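Local atomic coordinates of probable 3-hydroxybutyryl-CoA dehydrogenase (Escherichia coli, PDB entry 3MOG), a protein that catalyses the NAD-dependent oxidation of 3-hydroxyadipyl-CoA to 3-oxoadipyl-CoA in the phenylacetate degradation pathway. Residues P230-D235 with A287-V292; D240-V245 with L263-L268. All blocks are in the same frame, centred on the assembly; numbering follows the deposited sequence.

Contact 1 (P230-D235 with A287-V292); sequences PLELTD and AEREAV
Glu232 and Arg289 cross at about a right angle, the carboxylate standing over one face of the guanidinium, and the contact rests on this one pair. Glu232 leaves helix 230-237 with CG anti to the backbone N (chi1 -174°) and stays extended beyond it, which carries the carboxylate straight out from the helix. Arg289 arrives by a more roundabout path, its chain bent at chi2 and chi3, and brings NH2 to within 2.8 Å of Glu232 OE2 in a salt bridge. The two flat groups are turned 80° against each other, so this is not the coplanar, two-pronged pairing of carboxylate with guanidinium. Glu232 OE1 sits 3.9 Å above the guanidinium plane, displaced toward its rim.

The backbones stay well apart, with Glu232 CA and Arg289 CA 10.4 Å from each other. The arginine belongs to the loop that runs from helix 263-270 of the 3-hydroxyacyl-CoA dehydrogenase C-terminal domain toward strand 307-309 of the second sheet, so the pair ties that connection back to the first half of the chain. Tyr283 and Trp285 pack on Glu232, and its OE1 has a weak hydrogen bond to a glycerol, probably from the crystallisation liquor.

Because Glu232 OE2 reaches NH2 from above the guanidinium plane and not along an N-H, the attraction is probably mainly electrostatic, and the arginine would be expected to favour the charged form of Glu232.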
ATOM      1  N   PRO C 230      13.241 -16.818  15.991  1.00 48.05           N
ATOM      2  CA  PRO C 230      12.756 -15.439  15.836  1.00 48.56           C
ATOM      3  C   PRO C 230      11.756 -15.002  16.919  1.00 48.80           C
ATOM      4  O   PRO C 230      11.798 -13.863  17.348  1.00 48.76           O
ATOM      5  CB  PRO C 230      12.078 -15.463  14.466  1.00 41.97           C
ATOM      6  CG  PRO C 230      11.660 -16.873  14.265  1.00 33.67           C
ATOM      7  CD  PRO C 230      12.794 -17.680  14.881  1.00 37.78           C
ATOM      8  N   LEU C 231      10.900 -15.904  17.389  1.00 49.81           N
ATOM      9  CA  LEU C 231       9.828 -15.496  18.311  1.00 50.65           C
ATOM     10  C   LEU C 231      10.367 -15.295  19.729  1.00 50.69           C
ATOM     11  O   LEU C 231      10.127 -14.266  20.356  1.00 49.33           O
ATOM     12  CB  LEU C 231       8.652 -16.470  18.244  1.00 53.57           C
ATOM     13  CG  LEU C 231       8.004 -16.584  16.851  1.00 55.91           C
ATOM     14  CD1 LEU C 231       7.214 -17.863  16.712  1.00 51.50           C
ATOM     15  CD2 LEU C 231       7.107 -15.390  16.547  1.00 48.06           C
ATOM     16  N   GLU C 232      11.162 -16.248  20.203  1.00 58.22           N
ATOM     17  CA  GLU C 232      11.908 -16.067  21.446  1.00 56.12           C
ATOM     18  C   GLU C 232      12.788 -14.799  21.439  1.00 53.36           C
ATOM     19  O   GLU C 232      12.813 -14.065  22.427  1.00 54.69           O
ATOM     20  CB  GLU C 232      12.750 -17.301  21.749  1.00 57.13           C
ATOM     21  CG  GLU C 232      13.429 -17.242  23.105  1.00 67.95           C
ATOM     22  CD  GLU C 232      14.176 -18.509  23.461  1.00 76.42           C
ATOM     23  OE1 GLU C 232      13.972 -19.544  22.782  1.00 77.69           O
ATOM     24  OE2 GLU C 232      14.966 -18.459  24.430  1.00 79.14           O
ATOM     25  N   LEU C 233      13.493 -14.547  20.334  1.00 53.09           N
ATOM     26  CA  LEU C 233      14.293 -13.325  20.177  1.00 50.47           C
ATOM     27  C   LEU C 233      13.438 -12.057  20.246  1.00 50.16           C
ATOM     28  O   LEU C 233      13.861 -11.072  20.837  1.00 51.45           O
ATOM     29  CB  LEU C 233      15.114 -13.348  18.879  1.00 50.78           C
ATOM     30  CG  LEU C 233      16.160 -12.250  18.630  1.00 55.00           C
ATOM     31  CD1 LEU C 233      17.320 -12.370  19.598  1.00 60.37           C
ATOM     32  CD2 LEU C 233      16.671 -12.292  17.202  1.00 50.74           C
ATOM     33  N   THR C 234      12.232 -12.076  19.687  1.00 46.86           N
ATOM     34  CA  THR C 234      11.337 -10.920  19.881  1.00 52.77           C
ATOM     35  C   THR C 234      10.917 -10.731  21.351  1.00 58.20           C
ATOM     36  O   THR C 234      10.786  -9.591  21.812  1.00 57.11           O
ATOM     37  CB  THR C 234      10.077 -10.940  18.984  1.00 54.94           C
ATOM     38  OG1 THR C 234       9.238 -12.055  19.314  1.00 51.52           O
ATOM     39  CG2 THR C 234      10.451 -11.001  17.521  1.00 58.54           C
ATOM     40  N   ASP C 235      10.713 -11.840  22.073  1.00 57.56           N
ATOM     41  CA  ASP C 235      10.432 -11.799  23.523  1.00 60.29           C
ATOM     42  C   ASP C 235      11.614 -11.229  24.309  1.00 56.61           C
ATOM     43  O   ASP C 235      11.430 -10.505  25.281  1.00 62.20           O
ATOM     44  CB  ASP C 235      10.053 -13.185  24.069  1.00 54.91           C
ATOM     45  CG  ASP C 235       8.538 -13.405  24.165  1.00 61.76           C
ATOM     46  OD1 ASP C 235       7.770 -12.612  23.583  1.00 54.10           O
ATOM     47  OD2 ASP C 235       8.113 -14.384  24.832  1.00 57.58           O
ATOM     48  N   ALA C 287       7.537 -19.668  34.275  1.00111.08           N
ATOM     49  CA  ALA C 287       7.868 -21.085  34.099  1.00114.66           C
ATOM     50  C   ALA C 287       9.025 -21.238  33.109  1.00117.47           C
ATOM     51  O   ALA C 287       9.043 -20.582  32.066  1.00117.82           O
ATOM     52  CB  ALA C 287       6.645 -21.864  33.619  1.00113.99           C
ATOM     53  N   GLU C 288       9.984 -22.101  33.447  1.00120.59           N
ATOM     54  CA  GLU C 288      11.199 -22.283  32.642  1.00123.33           C
ATOM     55  C   GLU C 288      10.936 -22.960  31.289  1.00123.55           C
ATOM     56  O   GLU C 288       9.897 -23.608  31.100  1.00121.49           O
ATOM     57  CB  GLU C 288      12.270 -23.039  33.435  1.00124.99           C
ATOM     58  CG  GLU C 288      12.872 -22.234  34.587  1.00131.69           C
ATOM     59  CD  GLU C 288      14.058 -22.922  35.251  1.00136.03           C
ATOM     60  OE1 GLU C 288      14.045 -24.167  35.385  1.00136.63           O
ATOM     61  OE2 GLU C 288      15.006 -22.210  35.648  1.00137.91           O
ATOM     62  N   ARG C 289      11.884 -22.799  30.362  1.00124.19           N
ATOM     63  CA  ARG C 289      11.718 -23.239  28.968  1.00123.56           C
ATOM     64  C   ARG C 289      11.720 -24.764  28.757  1.00121.24           C
ATOM     65  O   ARG C 289      12.668 -25.465  29.130  1.00121.19           O
ATOM     66  CB  ARG C 289      12.716 -22.530  28.021  1.00124.00           C
ATOM     67  CG  ARG C 289      14.203 -22.819  28.235  1.00125.26           C
ATOM     68  CD  ARG C 289      14.952 -22.864  26.903  1.00128.17           C
ATOM     69  NE  ARG C 289      15.593 -21.592  26.561  1.00130.54           N
ATOM     70  CZ  ARG C 289      16.398 -21.406  25.513  1.00130.64           C
ATOM     71  NH1 ARG C 289      16.670 -22.406  24.679  1.00131.26           N
ATOM     72  NH2 ARG C 289      16.937 -20.213  25.297  1.00126.20           N
ATOM     73  N   GLU C 290      10.639 -25.265  28.161  1.00117.01           N
ATOM     74  CA  GLU C 290      10.528 -26.679  27.808  1.00113.97           C
ATOM     75  C   GLU C 290      11.444 -27.030  26.630  1.00109.12           C
ATOM     76  O   GLU C 290      11.884 -26.147  25.890  1.00109.44           O
ATOM     77  CB  GLU C 290       9.079 -27.036  27.464  1.00115.12           C
ATOM     78  CG  GLU C 290       8.106 -26.917  28.627  1.00120.56           C
ATOM     79  CD  GLU C 290       6.801 -27.662  28.381  1.00126.44           C
ATOM     80  OE1 GLU C 290       6.207 -27.504  27.290  1.00130.23           O
ATOM     81  OE2 GLU C 290       6.369 -28.409  29.284  1.00125.37           O
ATOM     82  N   ALA C 291      11.737 -28.317  26.472  1.00102.72           N
ATOM     83  CA  ALA C 291      12.479 -28.798  25.314  1.00 97.33           C
ATOM     84  C   ALA C 291      11.510 -29.406  24.306  1.00 94.37           C
ATOM     85  O   ALA C 291      10.613 -30.165  24.680  1.00 94.79           O
ATOM     86  CB  ALA C 291      13.530 -29.818  25.732  1.00 97.10           C
ATOM     87  N   VAL C 292      11.679 -29.046  23.035  1.00 91.15           N
ATOM     88  CA  VAL C 292      10.905 -29.643  21.946  1.00 88.08           C
ATOM     89  C   VAL C 292      11.382 -31.073  21.700  1.00 85.00           C
ATOM     90  O   VAL C 292      12.584 -31.323  21.587  1.00 81.80           O
ATOM     91  CB  VAL C 292      10.980 -28.818  20.640  1.00 87.99           C
ATOM     92  CG1 VAL C 292       9.933 -27.718  20.647  1.00 86.29           C
ATOM     93  CG2 VAL C 292      12.381 -28.240  20.446  1.00 92.07           C
TER

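Contact 2 (D240-V245 with L263-L268); sequences DVNFAV and LVQQEL
Gln265 reaches from helix 263-270 to helix 239-252, sliding past Phe243 on the way to Asn242. Gln265 CB already lies 3.9 Å from Phe243 CD1. Gln265 CG, anti to the backbone N (chi1 -164°), comes 3.8 Å from the same Phe243 CD1 and keeps the extended chain running alongside the phenylalanine. Gln265 CD then draws level with the root of that side chain, 3.7 Å from Phe243 CB. At the tip the two amide atoms part ways. Gln265 OE1 lies in the plane of the Phe243 ring, at its edge, 3.3 Å from Phe243 CD1, with ring and amide planes 78° apart; it also accepts from a water, whose approach to Asn242 is too short to rely on. Gln265 NE2 gives a hydrogen to Asn242 OD1 at 2.8 Å, nearly straight and onto a lone pair in the carbonyl plane, although the two amides are twisted against each other. A second hydrogen bond from NE2 goes to Gln239 OE1, of the residue preceding Asp240, so this buried nitrogen is held by two acceptors.

The two helices belong to the helical C-terminal domain of the 3-hydroxyacyl-CoA dehydrogenase family. They run in opposing senses but steeply inclined, 136° between their N-to-C directions, with short-segment axes 9.9 Å apart, and helix 196-207 adds Trp203 against Gln265 and Tyr199 against Asn242.

Phe243 itself points across to the other helix, where Gln266 CA stands over one ring face in a CH-pi contact, 4.1 Å from the ring centroid. Further out on the ring, Phe243 CZ touches Gln266 CB at 3.6 Å. Gln266 also packs on Trp254 of a second subunit, and Leu263 on Phe253 of that subunit, placing helix 263-270 at the trimer interface.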
ATOM      1  N   ASP C 240       7.568  -4.456  22.160  1.00 55.25           N
ATOM      2  CA  ASP C 240       7.449  -3.026  21.874  1.00 55.47           C
ATOM      3  C   ASP C 240       8.577  -2.494  20.990  1.00 51.30           C
ATOM      4  O   ASP C 240       8.316  -1.734  20.064  1.00 54.74           O
ATOM      5  CB  ASP C 240       7.319  -2.200  23.169  1.00 53.04           C
ATOM      6  CG  ASP C 240       8.507  -2.388  24.134  1.00 56.64           C
ATOM      7  OD1 ASP C 240       9.216  -3.420  24.079  1.00 58.99           O
ATOM      8  OD2 ASP C 240       8.725  -1.485  24.963  1.00 67.22           O
ATOM      9  N   VAL C 241       9.811  -2.917  21.263  1.00 50.54           N
ATOM     10  CA  VAL C 241      10.991  -2.422  20.545  1.00 51.91           C
ATOM     11  C   VAL C 241      11.041  -2.983  19.117  1.00 53.07           C
ATOM     12  O   VAL C 241      11.215  -2.227  18.153  1.00 58.62           O
ATOM     13  CB  VAL C 241      12.311  -2.738  21.319  1.00 56.56           C
ATOM     14  CG1 VAL C 241      13.546  -2.196  20.576  1.00 50.56           C
ATOM     15  CG2 VAL C 241      12.262  -2.163  22.748  1.00 53.64           C
ATOM     16  N   ASN C 242      10.842  -4.296  18.990  1.00 44.83           N
ATOM     17  CA  ASN C 242      10.958  -4.982  17.703  1.00 47.89           C
ATOM     18  C   ASN C 242       9.840  -4.565  16.754  1.00 47.11           C
ATOM     19  O   ASN C 242      10.085  -4.377  15.564  1.00 47.67           O
ATOM     20  CB  ASN C 242      11.072  -6.499  17.924  1.00 43.81           C
ATOM     21  CG  ASN C 242      11.025  -7.318  16.639  1.00 47.47           C
ATOM     22  OD1 ASN C 242       9.942  -7.686  16.166  1.00 46.24           O
ATOM     23  ND2 ASN C 242      12.205  -7.676  16.109  1.00 42.12           N
ATOM     24  N   PHE C 243       8.639  -4.365  17.306  1.00 49.79           N
ATOM     25  CA  PHE C 243       7.464  -3.922  16.551  1.00 47.96           C
ATOM     26  C   PHE C 243       7.628  -2.485  16.087  1.00 51.34           C
ATOM     27  O   PHE C 243       7.156  -2.127  15.002  1.00 57.46           O
ATOM     28  CB  PHE C 243       6.194  -4.056  17.407  1.00 48.94           C
ATOM     29  CG  PHE C 243       4.902  -3.685  16.697  1.00 38.16           C
ATOM     30  CD1 PHE C 243       4.337  -4.539  15.755  1.00 39.40           C
ATOM     31  CD2 PHE C 243       4.220  -2.518  17.031  1.00 46.63           C
ATOM     32  CE1 PHE C 243       3.129  -4.232  15.120  1.00 42.26           C
ATOM     33  CE2 PHE C 243       3.003  -2.183  16.404  1.00 34.76           C
ATOM     34  CZ  PHE C 243       2.459  -3.040  15.444  1.00 41.93           C
ATOM     35  N   ALA C 244       8.288  -1.668  16.909  1.00 52.93           N
ATOM     36  CA  ALA C 244       8.529  -0.256  16.571  1.00 49.36           C
ATOM     37  C   ALA C 244       9.503  -0.136  15.406  1.00 48.08           C
ATOM     38  O   ALA C 244       9.340   0.737  14.557  1.00 49.77           O
ATOM     39  CB  ALA C 244       9.049   0.536  17.790  1.00 44.71           C
ATOM     40  N   VAL C 245      10.507  -1.012  15.373  1.00 44.90           N
ATOM     41  CA  VAL C 245      11.438  -1.082  14.239  1.00 48.09           C
ATOM     42  C   VAL C 245      10.712  -1.514  12.946  1.00 50.11           C
ATOM     43  O   VAL C 245      10.817  -0.841  11.919  1.00 52.91           O
ATOM     44  CB  VAL C 245      12.686  -1.958  14.562  1.00 51.72           C
ATOM     45  CG1 VAL C 245      13.553  -2.131  13.331  1.00 50.05           C
ATOM     46  CG2 VAL C 245      13.518  -1.328  15.717  1.00 33.35           C
ATOM     47  N   LEU C 263      -0.725  -8.291  12.986  1.00 43.15           N
ATOM     48  CA  LEU C 263      -1.776  -8.061  14.002  1.00 53.43           C
ATOM     49  C   LEU C 263      -1.528  -8.902  15.260  1.00 55.64           C
ATOM     50  O   LEU C 263      -1.988  -8.548  16.340  1.00 58.29           O
ATOM     51  CB  LEU C 263      -3.184  -8.365  13.476  1.00 47.04           C
ATOM     52  CG  LEU C 263      -3.771  -7.541  12.333  1.00 53.29           C
ATOM     53  CD1 LEU C 263      -4.821  -8.401  11.670  1.00 50.75           C
ATOM     54  CD2 LEU C 263      -4.356  -6.181  12.770  1.00 47.37           C
ATOM     55  N   VAL C 264      -0.801 -10.011  15.107  1.00 54.43           N
ATOM     56  CA  VAL C 264      -0.439 -10.865  16.232  1.00 53.95           C
ATOM     57  C   VAL C 264       0.579 -10.167  17.120  1.00 55.23           C
ATOM     58  O   VAL C 264       0.462 -10.215  18.346  1.00 62.33           O
ATOM     59  CB  VAL C 264       0.100 -12.247  15.776  1.00 55.21           C
ATOM     60  CG1 VAL C 264       0.379 -13.152  16.987  1.00 51.12           C
ATOM     61  CG2 VAL C 264      -0.887 -12.908  14.848  1.00 49.90           C
ATOM     62  N   GLN C 265       1.552  -9.494  16.507  1.00 51.12           N
ATOM     63  CA  GLN C 265       2.530  -8.730  17.280  1.00 51.79           C
ATOM     64  C   GLN C 265       1.915  -7.478  17.888  1.00 51.25           C
ATOM     65  O   GLN C 265       2.131  -7.200  19.068  1.00 57.23           O
ATOM     66  CB  GLN C 265       3.778  -8.375  16.463  1.00 48.01           C
ATOM     67  CG  GLN C 265       4.941  -7.942  17.360  1.00 54.14           C
ATOM     68  CD  GLN C 265       6.222  -7.621  16.609  1.00 53.82           C
ATOM     69  OE1 GLN C 265       6.194  -7.230  15.440  1.00 51.88           O
ATOM     70  NE2 GLN C 265       7.359  -7.749  17.299  1.00 45.58           N
ATOM     71  N   GLN C 266       1.160  -6.736  17.080  1.00 50.05           N
ATOM     72  CA  GLN C 266       0.463  -5.532  17.532  1.00 48.74           C
ATOM     73  C   GLN C 266      -0.360  -5.833  18.777  1.00 50.40           C
ATOM     74  O   GLN C 266      -0.275  -5.108  19.754  1.00 46.06           O
ATOM     75  CB  GLN C 266      -0.470  -4.966  16.440  1.00 50.21           C
ATOM     76  CG  GLN C 266      -1.067  -3.606  16.837  1.00 43.94           C
ATOM     77  CD  GLN C 266      -1.898  -2.937  15.770  1.00 45.16           C
ATOM     78  OE1 GLN C 266      -1.572  -1.839  15.334  1.00 64.48           O
ATOM     79  NE2 GLN C 266      -2.990  -3.577  15.356  1.00 46.65           N
ATOM     80  N   GLU C 267      -1.146  -6.908  18.721  1.00 54.25           N
ATOM     81  CA  GLU C 267      -1.960  -7.356  19.855  1.00 58.02           C
ATOM     82  C   GLU C 267      -1.155  -7.560  21.135  1.00 58.26           C
ATOM     83  O   GLU C 267      -1.612  -7.169  22.213  1.00 52.18           O
ATOM     84  CB  GLU C 267      -2.720  -8.641  19.509  1.00 57.64           C
ATOM     85  CG  GLU C 267      -3.864  -8.956  20.447  1.00 66.36           C
ATOM     86  CD  GLU C 267      -5.180  -8.309  20.036  1.00 70.60           C
ATOM     87  OE1 GLU C 267      -5.176  -7.192  19.458  1.00 60.99           O
ATOM     88  OE2 GLU C 267      -6.226  -8.936  20.306  1.00 71.12           O
ATOM     89  N   LEU C 268       0.040  -8.150  21.005  1.00 53.78           N
ATOM     90  CA  LEU C 268       0.923  -8.370  22.150  1.00 53.74           C
ATOM     91  C   LEU C 268       1.457  -7.064  22.749  1.00 57.08           C
ATOM     92  O   LEU C 268       1.619  -6.961  23.972  1.00 62.94           O
ATOM     93  CB  LEU C 268       2.087  -9.305  21.791  1.00 49.43           C
ATOM     94  CG  LEU C 268       1.838 -10.792  21.471  1.00 56.97           C
ATOM     95  CD1 LEU C 268       3.183 -11.480  21.236  1.00 49.86           C
ATOM     96  CD2 LEU C 268       1.053 -11.534  22.560  1.00 48.11           C
TER
HETATM   97  O   HOH W   1       8.626  -7.771  14.154  1.00 44.30           O

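In the fold
Contact 2 is nested along the chain inside the loop that contact 1 closes, and their centres lie about 17 Å apart. Helices 230-237 and 239-252 follow one another directly, and the two contacts touch where Thr234 CG2 packs 3.6 Å from Asn242 OD1. Gln239, the first residue of helix 239-252, joins them further: its NE2 is hydrogen-bonded to Thr234 and Asp235, while its OE1 takes the bond from Gln265. Contact 2 faces a second subunit, whereas no other chain of the trimer touches the segments of contact 1. Both contacts involve helices of the C-terminal domain; the NAD-binding Rossmann domain, with its probable GxGxxG motif at Gly12, Gly14 and Gly17, comes earlier in the chain.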